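Local coordinates for glutaredoxin-like protein NRDH (Escherichia coli, PDB 1H75) that probably carries electrons, through a redox-active disulfide, to the ribonucleotide reductase system NrdEF, at residues T4-N9 with V53-D58; R24-E29 with D67-L72; Q46-L51 with S60-R65. All coordinates share one frame; numbering follows the deposited sequence.

Interaction 1: residues T4-N9 with V53-D58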
ATOM      1  N   THR A   4       3.114  -4.690   1.506  1.00 16.40           N
ATOM      2  CA  THR A   4       1.692  -5.006   1.472  1.00 15.63           C
ATOM      3  C   THR A   4       0.926  -3.742   1.115  1.00 15.59           C
ATOM      4  O   THR A   4       1.190  -2.676   1.681  1.00 16.25           O
ATOM      5  CB  THR A   4       1.190  -5.492   2.840  1.00 16.45           C
ATOM      6  OG1 THR A   4       1.942  -6.639   3.243  1.00 17.57           O
ATOM      7  CG2 THR A   4      -0.287  -5.835   2.778  1.00 18.32           C
ATOM      8  N   ILE A   5      -0.001  -3.856   0.168  1.00 14.89           N
ATOM      9  CA  ILE A   5      -0.811  -2.702  -0.215  1.00 15.09           C
ATOM     10  C   ILE A   5      -2.232  -3.006   0.235  1.00 16.13           C
ATOM     11  O   ILE A   5      -2.816  -3.991  -0.228  1.00 16.87           O
ATOM     12  CB  ILE A   5      -0.855  -2.471  -1.760  1.00 15.22           C
ATOM     13  CG1 ILE A   5       0.563  -2.303  -2.324  1.00 16.59           C
ATOM     14  CG2 ILE A   5      -1.719  -1.250  -2.074  1.00 16.42           C
ATOM     15  CD1 ILE A   5       0.622  -2.109  -3.860  1.00 18.37           C
ATOM     16  N   TYR A   6      -2.767  -2.191   1.146  1.00 14.33           N
ATOM     17  CA  TYR A   6      -4.154  -2.363   1.612  1.00 15.00           C
ATOM     18  C   TYR A   6      -4.966  -1.549   0.626  1.00 15.97           C
ATOM     19  O   TYR A   6      -4.772  -0.331   0.480  1.00 16.23           O
ATOM     20  CB  TYR A   6      -4.309  -1.867   3.051  1.00 13.25           C
ATOM     21  CG  TYR A   6      -3.556  -2.785   4.008  1.00 14.27           C
ATOM     22  CD1 TYR A   6      -2.227  -2.532   4.361  1.00 17.40           C
ATOM     23  CD2 TYR A   6      -4.160  -3.955   4.495  1.00 15.95           C
ATOM     24  CE1 TYR A   6      -1.514  -3.425   5.177  1.00 16.53           C
ATOM     25  CE2 TYR A   6      -3.461  -4.844   5.302  1.00 17.96           C
ATOM     26  CZ  TYR A   6      -2.142  -4.574   5.638  1.00 19.37           C
ATOM     27  OH  TYR A   6      -1.466  -5.478   6.421  1.00 21.35           O
ATOM     28  N   THR A   7      -5.929  -2.211  -0.011  1.00 15.31           N
ATOM     29  CA  THR A   7      -6.651  -1.576  -1.093  1.00 17.70           C
ATOM     30  C   THR A   7      -8.177  -1.711  -1.117  1.00 19.97           C
ATOM     31  O   THR A   7      -8.768  -2.372  -0.270  1.00 19.01           O
ATOM     32  CB  THR A   7      -6.060  -2.158  -2.404  1.00 19.07           C
ATOM     33  OG1 THR A   7      -6.513  -1.413  -3.533  1.00 20.97           O
ATOM     34  CG2 THR A   7      -6.464  -3.643  -2.547  1.00 19.55           C
ATOM     35  N   ARG A   8      -8.786  -1.078  -2.116  1.00 22.03           N
ATOM     36  CA  ARG A   8     -10.236  -1.087  -2.323  1.00 26.90           C
ATOM     37  C   ARG A   8     -10.500  -0.994  -3.831  1.00 28.68           C
ATOM     38  O   ARG A   8      -9.722  -0.377  -4.554  1.00 27.08           O
ATOM     39  CB  ARG A   8     -10.862   0.117  -1.593  1.00 26.63           C
ATOM     40  CG  ARG A   8     -12.231   0.538  -2.081  1.00 30.79           C
ATOM     41  CD  ARG A   8     -12.840   1.545  -1.140  1.00 31.00           C
ATOM     42  NE  ARG A   8     -13.094   0.987   0.186  1.00 32.03           N
ATOM     43  CZ  ARG A   8     -13.268   1.728   1.276  1.00 31.87           C
ATOM     44  NH1 ARG A   8     -13.210   3.054   1.197  1.00 32.07           N
ATOM     45  NH2 ARG A   8     -13.509   1.152   2.442  1.00 31.84           N
ATOM     46  N   ASN A   9     -11.579  -1.612  -4.314  1.00 32.39           N
ATOM     47  CA  ASN A   9     -11.891  -1.541  -5.743  1.00 34.39           C
ATOM     48  C   ASN A   9     -12.420  -0.138  -6.030  1.00 35.17           C
ATOM     49  O   ASN A   9     -12.895   0.543  -5.131  1.00 36.06           O
ATOM     50  CB  ASN A   9     -12.943  -2.595  -6.128  1.00 37.17           C
ATOM     51  CG  ASN A   9     -12.423  -4.028  -5.984  1.00 39.59           C
ATOM     52  OD1 ASN A   9     -11.490  -4.431  -6.678  1.00 42.46           O
ATOM     53  ND2 ASN A   9     -13.024  -4.797  -5.078  1.00 42.00           N
ATOM     54  N   VAL A  53      -3.171   1.953   1.761  1.00 12.45           N
ATOM     55  CA  VAL A  53      -2.203   2.071   2.830  1.00 13.46           C
ATOM     56  C   VAL A  53      -1.104   1.095   2.429  1.00 13.38           C
ATOM     57  O   VAL A  53      -1.372  -0.068   2.098  1.00 15.36           O
ATOM     58  CB  VAL A  53      -2.757   1.702   4.219  1.00 13.08           C
ATOM     59  CG1 VAL A  53      -1.600   1.613   5.223  1.00 14.59           C
ATOM     60  CG2 VAL A  53      -3.723   2.780   4.685  1.00 13.89           C
ATOM     61  N   VAL A  54       0.135   1.568   2.418  1.00 12.35           N
ATOM     62  CA  VAL A  54       1.253   0.707   2.080  1.00 12.97           C
ATOM     63  C   VAL A  54       2.099   0.510   3.312  1.00 13.11           C
ATOM     64  O   VAL A  54       2.446   1.485   3.997  1.00 13.48           O
ATOM     65  CB  VAL A  54       2.166   1.319   0.983  1.00 12.37           C
ATOM     66  CG1 VAL A  54       3.383   0.423   0.775  1.00 14.33           C
ATOM     67  CG2 VAL A  54       1.397   1.500  -0.307  1.00 14.88           C
ATOM     68  N   ILE A  55       2.395  -0.746   3.623  1.00 12.63           N
ATOM     69  CA  ILE A  55       3.242  -1.069   4.775  1.00 14.05           C
ATOM     70  C   ILE A  55       4.414  -1.866   4.219  1.00 14.72           C
ATOM     71  O   ILE A  55       4.228  -2.887   3.544  1.00 14.42           O
ATOM     72  CB  ILE A  55       2.506  -1.950   5.842  1.00 15.07           C
ATOM     73  CG1 ILE A  55       1.272  -1.240   6.386  1.00 16.36           C
ATOM     74  CG2 ILE A  55       3.472  -2.311   6.974  1.00 16.73           C
ATOM     75  CD1 ILE A  55       1.511   0.146   6.951  1.00 16.08           C
ATOM     76  N   ALA A  56       5.627  -1.406   4.501  1.00 15.07           N
ATOM     77  CA  ALA A  56       6.811  -2.074   3.997  1.00 16.02           C
ATOM     78  C   ALA A  56       7.963  -1.826   4.963  1.00 17.72           C
ATOM     79  O   ALA A  56       8.491  -0.722   5.053  1.00 15.72           O
ATOM     80  CB  ALA A  56       7.141  -1.532   2.609  1.00 18.50           C
ATOM     81  N   GLY A  57       8.347  -2.860   5.700  1.00 19.15           N
ATOM     82  CA  GLY A  57       9.410  -2.663   6.664  1.00 21.63           C
ATOM     83  C   GLY A  57       8.970  -1.623   7.683  1.00 20.12           C
ATOM     84  O   GLY A  57       7.890  -1.746   8.255  1.00 21.40           O
ATOM     85  N   ASP A  58       9.789  -0.588   7.880  1.00 21.17           N
ATOM     86  CA  ASP A  58       9.490   0.488   8.836  1.00 20.95           C
ATOM     87  C   ASP A  58       8.611   1.584   8.246  1.00 19.05           C
ATOM     88  O   ASP A  58       8.194   2.485   8.970  1.00 19.00           O
ATOM     89  CB  ASP A  58      10.760   1.200   9.314  1.00 24.78           C
ATOM     90  CG  ASP A  58      11.684   0.319  10.123  1.00 28.95           C
ATOM     91  OD1 ASP A  58      11.250  -0.728  10.657  1.00 32.47           O
ATOM     92  OD2 ASP A  58      12.861   0.718  10.228  1.00 33.22           O
TER
HETATM   93  O   HOH W   1       4.064  -5.531   4.874  1.00 30.44           O

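Interaction 2: residues R24-E29 with D67-L72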
ATOM      1  N   ARG A  24       8.201  -0.696 -11.455  1.00 17.89           N
ATOM      2  CA  ARG A  24       9.547  -0.770 -10.865  1.00 17.27           C
ATOM      3  C   ARG A  24      10.005  -2.180 -10.532  1.00 17.83           C
ATOM      4  O   ARG A  24      11.046  -2.379  -9.888  1.00 17.14           O
ATOM      5  CB  ARG A  24       9.595   0.091  -9.608  1.00 18.96           C
ATOM      6  CG  ARG A  24       9.340   1.574  -9.870  1.00 18.96           C
ATOM      7  CD  ARG A  24       8.979   2.278  -8.568  1.00 21.55           C
ATOM      8  NE  ARG A  24       8.957   3.735  -8.696  1.00 23.21           N
ATOM      9  CZ  ARG A  24       8.037   4.421  -9.363  1.00 22.57           C
ATOM     10  NH1 ARG A  24       7.044   3.788  -9.977  1.00 23.52           N
ATOM     11  NH2 ARG A  24       8.113   5.748  -9.412  1.00 26.45           N
ATOM     12  N   GLY A  25       9.216  -3.159 -10.955  1.00 16.68           N
ATOM     13  CA  GLY A  25       9.555  -4.549 -10.705  1.00 17.09           C
ATOM     14  C   GLY A  25       9.520  -4.980  -9.245  1.00 18.54           C
ATOM     15  O   GLY A  25      10.273  -5.870  -8.839  1.00 19.43           O
ATOM     16  N   PHE A  26       8.649  -4.362  -8.448  1.00 18.34           N
ATOM     17  CA  PHE A  26       8.532  -4.729  -7.035  1.00 17.55           C
ATOM     18  C   PHE A  26       7.544  -5.882  -6.811  1.00 19.47           C
ATOM     19  O   PHE A  26       6.554  -6.014  -7.522  1.00 20.41           O
ATOM     20  CB  PHE A  26       8.021  -3.553  -6.180  1.00 15.62           C
ATOM     21  CG  PHE A  26       8.908  -2.334  -6.178  1.00 15.15           C
ATOM     22  CD1 PHE A  26       8.420  -1.125  -5.692  1.00 17.43           C
ATOM     23  CD2 PHE A  26      10.215  -2.388  -6.640  1.00 16.54           C
ATOM     24  CE1 PHE A  26       9.217   0.009  -5.662  1.00 15.31           C
ATOM     25  CE2 PHE A  26      11.027  -1.247  -6.614  1.00 16.74           C
ATOM     26  CZ  PHE A  26      10.531  -0.055  -6.129  1.00 15.54           C
ATOM     27  N   ASP A  27       7.821  -6.721  -5.822  1.00 20.49           N
ATOM     28  CA  ASP A  27       6.888  -7.793  -5.504  1.00 20.54           C
ATOM     29  C   ASP A  27       6.100  -7.287  -4.315  1.00 19.98           C
ATOM     30  O   ASP A  27       6.671  -6.710  -3.401  1.00 19.29           O
ATOM     31  CB  ASP A  27       7.616  -9.080  -5.124  1.00 23.73           C
ATOM     32  CG  ASP A  27       8.311  -9.711  -6.306  1.00 26.84           C
ATOM     33  OD1 ASP A  27       7.659  -9.897  -7.354  1.00 29.88           O
ATOM     34  OD2 ASP A  27       9.511 -10.012  -6.187  1.00 31.99           O
ATOM     35  N   PHE A  28       4.786  -7.490  -4.335  1.00 17.94           N
ATOM     36  CA  PHE A  28       3.950  -7.044  -3.227  1.00 19.49           C
ATOM     37  C   PHE A  28       2.710  -7.903  -3.122  1.00 20.29           C
ATOM     38  O   PHE A  28       2.364  -8.632  -4.054  1.00 20.47           O
ATOM     39  CB  PHE A  28       3.533  -5.580  -3.418  1.00 18.29           C
ATOM     40  CG  PHE A  28       2.858  -5.316  -4.726  1.00 19.72           C
ATOM     41  CD1 PHE A  28       1.483  -5.470  -4.859  1.00 19.30           C
ATOM     42  CD2 PHE A  28       3.602  -4.969  -5.845  1.00 19.56           C
ATOM     43  CE1 PHE A  28       0.861  -5.283  -6.090  1.00 20.75           C
ATOM     44  CE2 PHE A  28       2.993  -4.782  -7.086  1.00 21.82           C
ATOM     45  CZ  PHE A  28       1.624  -4.938  -7.212  1.00 22.19           C
ATOM     46  N   GLU A  29       2.058  -7.824  -1.969  1.00 21.74           N
ATOM     47  CA  GLU A  29       0.826  -8.547  -1.728  1.00 22.63           C
ATOM     48  C   GLU A  29      -0.254  -7.493  -1.566  1.00 22.51           C
ATOM     49  O   GLU A  29       0.019  -6.356  -1.163  1.00 21.58           O
ATOM     50  CB  GLU A  29       0.923  -9.411  -0.461  1.00 25.22           C
ATOM     51  CG  GLU A  29       1.324  -8.673   0.809  1.00 31.33           C
ATOM     52  CD  GLU A  29       1.292  -9.571   2.043  1.00 34.55           C
ATOM     53  OE1 GLU A  29       1.258 -10.811   1.878  1.00 37.80           O
ATOM     54  OE2 GLU A  29       1.316  -9.040   3.178  1.00 35.61           O
ATOM     55  N   ASP A  67       6.791   9.335  -4.253  1.00 13.37           N
ATOM     56  CA  ASP A  67       8.034   9.569  -3.532  1.00 14.15           C
ATOM     57  C   ASP A  67       8.341   8.517  -2.483  1.00 14.29           C
ATOM     58  O   ASP A  67       9.514   8.216  -2.205  1.00 15.50           O
ATOM     59  CB  ASP A  67       8.033  10.954  -2.890  1.00 13.34           C
ATOM     60  CG  ASP A  67       6.873  11.173  -1.938  1.00 14.64           C
ATOM     61  OD1 ASP A  67       7.114  11.805  -0.890  1.00 18.53           O
ATOM     62  OD2 ASP A  67       5.724  10.765  -2.232  1.00 14.04           O
ATOM     63  N   MET A  68       7.295   7.977  -1.860  1.00 13.54           N
ATOM     64  CA  MET A  68       7.511   6.935  -0.862  1.00 12.25           C
ATOM     65  C   MET A  68       7.743   5.580  -1.550  1.00 13.63           C
ATOM     66  O   MET A  68       8.502   4.745  -1.056  1.00 13.04           O
ATOM     67  CB  MET A  68       6.296   6.819   0.079  1.00 11.66           C
ATOM     68  CG  MET A  68       6.114   8.031   1.021  1.00 12.21           C
ATOM     69  SD  MET A  68       7.525   8.367   2.086  1.00 15.73           S
ATOM     70  CE  MET A  68       7.248   7.129   3.340  1.00 15.74           C
ATOM     71  N   ILE A  69       7.087   5.380  -2.688  1.00 13.58           N
ATOM     72  CA  ILE A  69       7.240   4.140  -3.436  1.00 14.41           C
ATOM     73  C   ILE A  69       8.691   4.025  -3.863  1.00 15.12           C
ATOM     74  O   ILE A  69       9.258   2.938  -3.860  1.00 15.38           O
ATOM     75  CB  ILE A  69       6.307   4.112  -4.668  1.00 14.69           C
ATOM     76  CG1 ILE A  69       4.854   4.006  -4.190  1.00 14.64           C
ATOM     77  CG2 ILE A  69       6.651   2.919  -5.558  1.00 16.19           C
ATOM     78  CD1 ILE A  69       3.800   4.242  -5.273  1.00 14.91           C
ATOM     79  N   ASN A  70       9.292   5.161  -4.200  1.00 16.44           N
ATOM     80  CA  ASN A  70      10.681   5.170  -4.612  1.00 16.94           C
ATOM     81  C   ASN A  70      11.619   4.782  -3.487  1.00 17.61           C
ATOM     82  O   ASN A  70      12.766   4.421  -3.745  1.00 19.17           O
ATOM     83  CB  ASN A  70      11.064   6.532  -5.195  1.00 17.77           C
ATOM     84  CG  ASN A  70      10.617   6.679  -6.626  1.00 19.77           C
ATOM     85  OD1 ASN A  70      10.324   5.683  -7.300  1.00 21.44           O
ATOM     86  ND2 ASN A  70      10.568   7.911  -7.110  1.00 21.05           N
ATOM     87  N   ARG A  71      11.139   4.833  -2.242  1.00 14.67           N
ATOM     88  CA  ARG A  71      11.992   4.423  -1.127  1.00 15.25           C
ATOM     89  C   ARG A  71      12.050   2.900  -0.984  1.00 15.71           C
ATOM     90  O   ARG A  71      12.771   2.388  -0.131  1.00 17.27           O
ATOM     91  CB  ARG A  71      11.516   5.063   0.180  1.00 16.06           C
ATOM     92  CG  ARG A  71      11.684   6.579   0.159  1.00 17.63           C
ATOM     93  CD  ARG A  71      11.413   7.198   1.522  1.00 20.81           C
ATOM     94  NE  ARG A  71      12.268   6.588   2.534  1.00 20.42           N
ATOM     95  CZ  ARG A  71      12.125   6.753   3.844  1.00 22.74           C
ATOM     96  NH1 ARG A  71      11.155   7.517   4.319  1.00 22.50           N
ATOM     97  NH2 ARG A  71      12.955   6.130   4.678  1.00 23.95           N
ATOM     98  N   LEU A  72      11.302   2.191  -1.825  1.00 15.48           N
ATOM     99  CA  LEU A  72      11.271   0.730  -1.798  1.00 15.55           C
ATOM    100  C   LEU A  72      12.277   0.055  -2.748  1.00 15.86           C
ATOM    101  O   LEU A  72      12.309  -1.172  -2.829  1.00 17.09           O
ATOM    102  CB  LEU A  72       9.861   0.234  -2.149  1.00 16.30           C
ATOM    103  CG  LEU A  72       8.757   0.785  -1.236  1.00 17.81           C
ATOM    104  CD1 LEU A  72       7.419   0.190  -1.656  1.00 18.96           C
ATOM    105  CD2 LEU A  72       9.067   0.464   0.221  1.00 20.03           C
TER

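Interaction 3: residues Q46-L51 with S60-R65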
ATOM      1  N   GLN A  46      -4.516   2.609  13.629  1.00 16.39           N
ATOM      2  CA  GLN A  46      -3.193   3.196  13.417  1.00 17.00           C
ATOM      3  C   GLN A  46      -3.326   4.607  12.849  1.00 16.68           C
ATOM      4  O   GLN A  46      -2.333   5.241  12.476  1.00 16.00           O
ATOM      5  CB  GLN A  46      -2.363   2.336  12.469  1.00 20.20           C
ATOM      6  CG  GLN A  46      -2.038   0.947  13.015  1.00 24.94           C
ATOM      7  CD  GLN A  46      -1.327   0.989  14.372  1.00 28.11           C
ATOM      8  OE1 GLN A  46      -1.805   0.419  15.363  1.00 30.71           O
ATOM      9  NE2 GLN A  46      -0.182   1.654  14.413  1.00 27.37           N
ATOM     10  N   GLY A  47      -4.568   5.060  12.733  1.00 15.16           N
ATOM     11  CA  GLY A  47      -4.836   6.417  12.292  1.00 15.23           C
ATOM     12  C   GLY A  47      -4.990   6.727  10.818  1.00 15.17           C
ATOM     13  O   GLY A  47      -5.178   7.884  10.457  1.00 14.77           O
ATOM     14  N   PHE A  48      -4.937   5.715   9.962  1.00 14.45           N
ATOM     15  CA  PHE A  48      -5.067   5.974   8.547  1.00 14.59           C
ATOM     16  C   PHE A  48      -6.485   6.404   8.222  1.00 15.70           C
ATOM     17  O   PHE A  48      -7.456   5.899   8.815  1.00 16.77           O
ATOM     18  CB  PHE A  48      -4.699   4.717   7.771  1.00 14.57           C
ATOM     19  CG  PHE A  48      -3.259   4.371   7.889  1.00 14.53           C
ATOM     20  CD1 PHE A  48      -2.842   3.293   8.672  1.00 14.55           C
ATOM     21  CD2 PHE A  48      -2.308   5.141   7.226  1.00 15.03           C
ATOM     22  CE1 PHE A  48      -1.498   2.992   8.784  1.00 15.23           C
ATOM     23  CE2 PHE A  48      -0.972   4.846   7.341  1.00 15.66           C
ATOM     24  CZ  PHE A  48      -0.563   3.774   8.114  1.00 15.22           C
ATOM     25  N   ARG A  49      -6.601   7.329   7.275  1.00 16.42           N
ATOM     26  CA  ARG A  49      -7.915   7.863   6.895  1.00 18.21           C
ATOM     27  C   ARG A  49      -8.187   7.822   5.393  1.00 19.48           C
ATOM     28  O   ARG A  49      -9.227   8.289   4.921  1.00 18.17           O
ATOM     29  CB  ARG A  49      -8.052   9.308   7.403  1.00 20.66           C
ATOM     30  CG  ARG A  49      -7.708   9.476   8.876  1.00 23.63           C
ATOM     31  CD  ARG A  49      -8.540  10.547   9.605  1.00 30.56           C
ATOM     32  NE  ARG A  49      -8.702  11.809   8.883  1.00 30.67           N
ATOM     33  CZ  ARG A  49      -9.379  12.849   9.367  1.00 35.58           C
ATOM     34  NH1 ARG A  49      -9.944  12.770  10.566  1.00 36.95           N
ATOM     35  NH2 ARG A  49      -9.501  13.969   8.664  1.00 35.09           N
ATOM     36  N   GLN A  50      -7.256   7.265   4.627  1.00 19.03           N
ATOM     37  CA  GLN A  50      -7.444   7.181   3.186  1.00 19.95           C
ATOM     38  C   GLN A  50      -6.740   5.948   2.661  1.00 18.75           C
ATOM     39  O   GLN A  50      -5.869   5.388   3.330  1.00 16.87           O
ATOM     40  CB  GLN A  50      -6.877   8.420   2.493  1.00 22.73           C
ATOM     41  CG  GLN A  50      -5.383   8.549   2.631  1.00 23.92           C
ATOM     42  CD  GLN A  50      -4.792   9.671   1.773  1.00 26.72           C
ATOM     43  OE1 GLN A  50      -3.596   9.950   1.851  1.00 26.84           O
ATOM     44  NE2 GLN A  50      -5.626  10.313   0.954  1.00 25.92           N
ATOM     45  N   LEU A  51      -7.127   5.523   1.465  1.00 18.60           N
ATOM     46  CA  LEU A  51      -6.507   4.367   0.836  1.00 18.57           C
ATOM     47  C   LEU A  51      -5.753   4.793  -0.408  1.00 17.65           C
ATOM     48  O   LEU A  51      -5.999   5.862  -0.975  1.00 18.18           O
ATOM     49  CB  LEU A  51      -7.559   3.332   0.447  1.00 19.24           C
ATOM     50  CG  LEU A  51      -8.313   2.696   1.609  1.00 20.14           C
ATOM     51  CD1 LEU A  51      -9.531   1.947   1.097  1.00 22.05           C
ATOM     52  CD2 LEU A  51      -7.378   1.754   2.338  1.00 18.68           C
ATOM     53  N   SER A  60       5.270   3.256   6.365  1.00 14.07           N
ATOM     54  CA  SER A  60       3.821   3.067   6.333  1.00 15.09           C
ATOM     55  C   SER A  60       3.198   4.391   5.937  1.00 18.01           C
ATOM     56  O   SER A  60       3.379   5.398   6.631  1.00 21.19           O
ATOM     57  CB  SER A  60       3.301   2.635   7.707  1.00 15.75           C
ATOM     58  OG  SER A  60       3.432   3.670   8.670  1.00 20.96           O
ATOM     59  N   TRP A  61       2.473   4.398   4.827  1.00 13.03           N
ATOM     60  CA  TRP A  61       1.879   5.632   4.365  1.00 11.10           C
ATOM     61  C   TRP A  61       0.556   5.358   3.681  1.00 11.58           C
ATOM     62  O   TRP A  61       0.234   4.211   3.354  1.00 11.59           O
ATOM     63  CB  TRP A  61       2.812   6.343   3.381  1.00 11.87           C
ATOM     64  CG  TRP A  61       3.003   5.660   2.055  1.00 12.40           C
ATOM     65  CD1 TRP A  61       2.220   5.773   0.949  1.00 10.88           C
ATOM     66  CD2 TRP A  61       4.069   4.775   1.709  1.00 11.40           C
ATOM     67  NE1 TRP A  61       2.726   5.007  -0.080  1.00 11.24           N
ATOM     68  CE2 TRP A  61       3.868   4.384   0.366  1.00 13.45           C
ATOM     69  CE3 TRP A  61       5.182   4.275   2.406  1.00 12.59           C
ATOM     70  CZ2 TRP A  61       4.740   3.518  -0.304  1.00 11.75           C
ATOM     71  CZ3 TRP A  61       6.057   3.411   1.738  1.00 13.77           C
ATOM     72  CH2 TRP A  61       5.832   3.039   0.394  1.00 12.28           C
ATOM     73  N   SER A  62      -0.183   6.432   3.443  1.00 12.39           N
ATOM     74  CA  SER A  62      -1.485   6.318   2.778  1.00 12.24           C
ATOM     75  C   SER A  62      -1.562   7.222   1.554  1.00 12.90           C
ATOM     76  O   SER A  62      -0.801   8.173   1.443  1.00 14.15           O
ATOM     77  CB  SER A  62      -2.610   6.679   3.750  1.00 11.75           C
ATOM     78  OG  SER A  62      -2.498   8.008   4.251  1.00 13.74           O
ATOM     79  N   GLY A  63      -2.498   6.916   0.654  1.00 15.12           N
ATOM     80  CA  GLY A  63      -2.659   7.695  -0.570  1.00 16.32           C
ATOM     81  C   GLY A  63      -1.612   7.299  -1.591  1.00 17.80           C
ATOM     82  O   GLY A  63      -0.769   6.450  -1.302  1.00 16.78           O
ATOM     83  N   PHE A  64      -1.687   7.881  -2.789  1.00 17.12           N
ATOM     84  CA  PHE A  64      -0.713   7.609  -3.846  1.00 17.81           C
ATOM     85  C   PHE A  64       0.498   8.503  -3.580  1.00 15.80           C
ATOM     86  O   PHE A  64       0.419   9.737  -3.663  1.00 16.66           O
ATOM     87  CB  PHE A  64      -1.303   7.916  -5.219  1.00 17.21           C
ATOM     88  CG  PHE A  64      -0.315   7.758  -6.351  1.00 19.37           C
ATOM     89  CD1 PHE A  64       0.343   6.547  -6.553  1.00 20.43           C
ATOM     90  CD2 PHE A  64      -0.071   8.815  -7.226  1.00 21.94           C
ATOM     91  CE1 PHE A  64       1.235   6.383  -7.613  1.00 22.06           C
ATOM     92  CE2 PHE A  64       0.817   8.664  -8.290  1.00 23.18           C
ATOM     93  CZ  PHE A  64       1.470   7.446  -8.483  1.00 22.96           C
ATOM     94  N   ARG A  65       1.617   7.872  -3.236  1.00 14.47           N
ATOM     95  CA  ARG A  65       2.843   8.569  -2.906  1.00 14.46           C
ATOM     96  C   ARG A  65       4.035   8.037  -3.688  1.00 14.10           C
ATOM     97  O   ARG A  65       4.772   7.177  -3.206  1.00 14.10           O
ATOM     98  CB  ARG A  65       3.118   8.448  -1.406  1.00 15.26           C
ATOM     99  CG  ARG A  65       2.158   9.260  -0.514  1.00 15.43           C
ATOM    100  CD  ARG A  65       2.371  10.755  -0.702  1.00 15.67           C
ATOM    101  NE  ARG A  65       3.716  11.156  -0.295  1.00 16.57           N
ATOM    102  CZ  ARG A  65       4.074  11.449   0.957  1.00 15.01           C
ATOM    103  NH1 ARG A  65       3.184  11.407   1.949  1.00 15.29           N
ATOM    104  NH2 ARG A  65       5.338  11.747   1.220  1.00 16.85           N
TER

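Interaction 1: residues T4-N9 with V53-D58
Tyr6 CG and Ile55 CG1 each stand anti to their own carbonyl carbon (chi1 -69° and -60°), and this common choice brings the aromatic ring of one strand against the aliphatic branch of the other, with Tyr6 CE1 3.7 Å from Ile55 CG1. They belong to the central antiparallel pair of the thioredoxin fold, strands 3-7 and 53-56, whose short axes run at 163°. Thr4 with Ile55 and Tyr6 with Val53 are hydrogen-bonded pairs, linked by four bonds; the shortest, from Tyr6 N to Val53 O, measures 2.7 Å. Ile5 with Val54 is the non-hydrogen-bonded pair between them, and Val54 CA adds a CH...O contact to Thr4 O at 3.4 Å.

Side chains divide by face. Thr4, Tyr6, Val53 and Ile55 share one: Ile55 CG1 and Val53 O lie at the edge of the tyrosine ring near its plane, while Thr4 CG2 sits 3.5 Å above one ring face, towards the rim. Tyr6 and Val53 continue this layer to Leu43 of helix 37-45. Ile5 and Val54 turn to the other face, where both touch Met21 of helix 12-23. Thr4 OG1 is hydrogen-bonded to Glu29, and a water bridging the strands donates to Thr4 OG1 at 2.9 Å and to Ile55 O at 3.0 Å.

Interaction 2: residues R24-E29 with D67-L72
Arg24 reaches from just after helix 12-23 to Ile69 of helix 66-69 and Asn70 of the 3-10 segment that follows. Its backbone belongs to a Schellman motif, in which Gly25, with positive phi, is the C-prime residue and the chain turns off into the loop before strand 29-32. Arg24 CB lies 3.5 Å above one face of the Phe26 ring, towards the rim. Chi2 of 163° brings CD to 3.9 Å from Ile69 CG2, and chi3 of 170° extends the chain on to NE. NE then donates to Asn70 OD1 at 2.8 Å, almost within the guanidinium plane. At the tip the branches part: NH2 makes a weak second bond to the same oxygen, Asn70 OD1, while NH1 turns back to Ala20 O in helix 12-23. The guanidinium is thus fixed in rotation by partners on two sides, with the amide plane of Asn70 inclined 39° to it.

Phe26 lies beside this arm. Leu72 O lies over the ring face opposite Arg24 CB, and His73 meets the ring edge-to-face. Phe26 CE1 touches Leu72 CB at 3.6 Å and, near the ring plane, Ile69 O at 3.4 Å.

Interaction 3: residues Q46-L51 with S60-R65
Phe48 lays its ring along strand 59-62, meeting the side chains of Ser60 and Ser62 and the backbone of Trp61, so that successive ring atoms meet successive residues. Phe48 CD2 is 3.8 Å from Ser62 CB, and Phe48 CE2 is 4.0 Å from Trp61 C; both partners lie obliquely to the ring. Phe48 CZ reaches Ser60 OG at 4.0 Å, and that hydroxyl lies at the ring edge, near its plane. With CG anti to the carbonyl carbon (chi1 -68°) the ring is carried from the loop towards the strand; the touching parts of the two segments (CA 48 to 51 against CA 60 to 63) run 49° apart. The ring also packs on Val53 of strand 53-56.

Gln50 comes in on Ser62 as well. Its CG takes the crowded position between backbone N and carbonyl carbon (chi1 65°), which places Gln50 CG 3.5 Å from Ser62 CB. The same Ser62 CB is 3.5 Å from Gln50 O and also faces the phenylalanine, so this small side chain is held between the two larger ones. Farther along, Leu51 O approaches Gly63 CA at 3.8 Å.

An alanine at Phe48 would probably open a gap over Ser60 and Ser62 and strip Val53 of one of its aromatic neighbours.

The loop of residues 46-51 starts at a Schellman motif with Gly47, which ends helix 37-45, and leads to Pro52, probably the cis-proline familiar from thioredoxin-fold proteins; Pro52 shares a backbone hydrogen bond with Gly63. Leu51 points away from the strand and touches Cys14 of the redox-active disulfide. Trp61 likewise turns its side chain away from the loop, onto Val54 of strand 53-56 and onto Met68 and Ile69 of helix 66-69, which begins just after the N-cap residue Arg65.

How the interactions relate
From the N terminus, strand 3-7 waits for residues 53-58, so interaction 1 closes a loop holding helices 12-23 and 37-45 and strand 29-32. Interaction 2 starts within that loop, at residues 24-29, and closes beyond it at 67-72; the two therefore cross. Interaction 3, between 46-51 and 60-65, falls wholly within the span of interaction 2 but crosses interaction 1. Neighbouring sheet strands join 1 to 3 through the backbone bond of Val54 N to Trp61 O, and 1 to 2 through Ile5 N to Glu29 O. Phe64 packs on Ile69, bringing the C-terminal helix of interaction 2 against the turn that follows the edge strand of interaction 3.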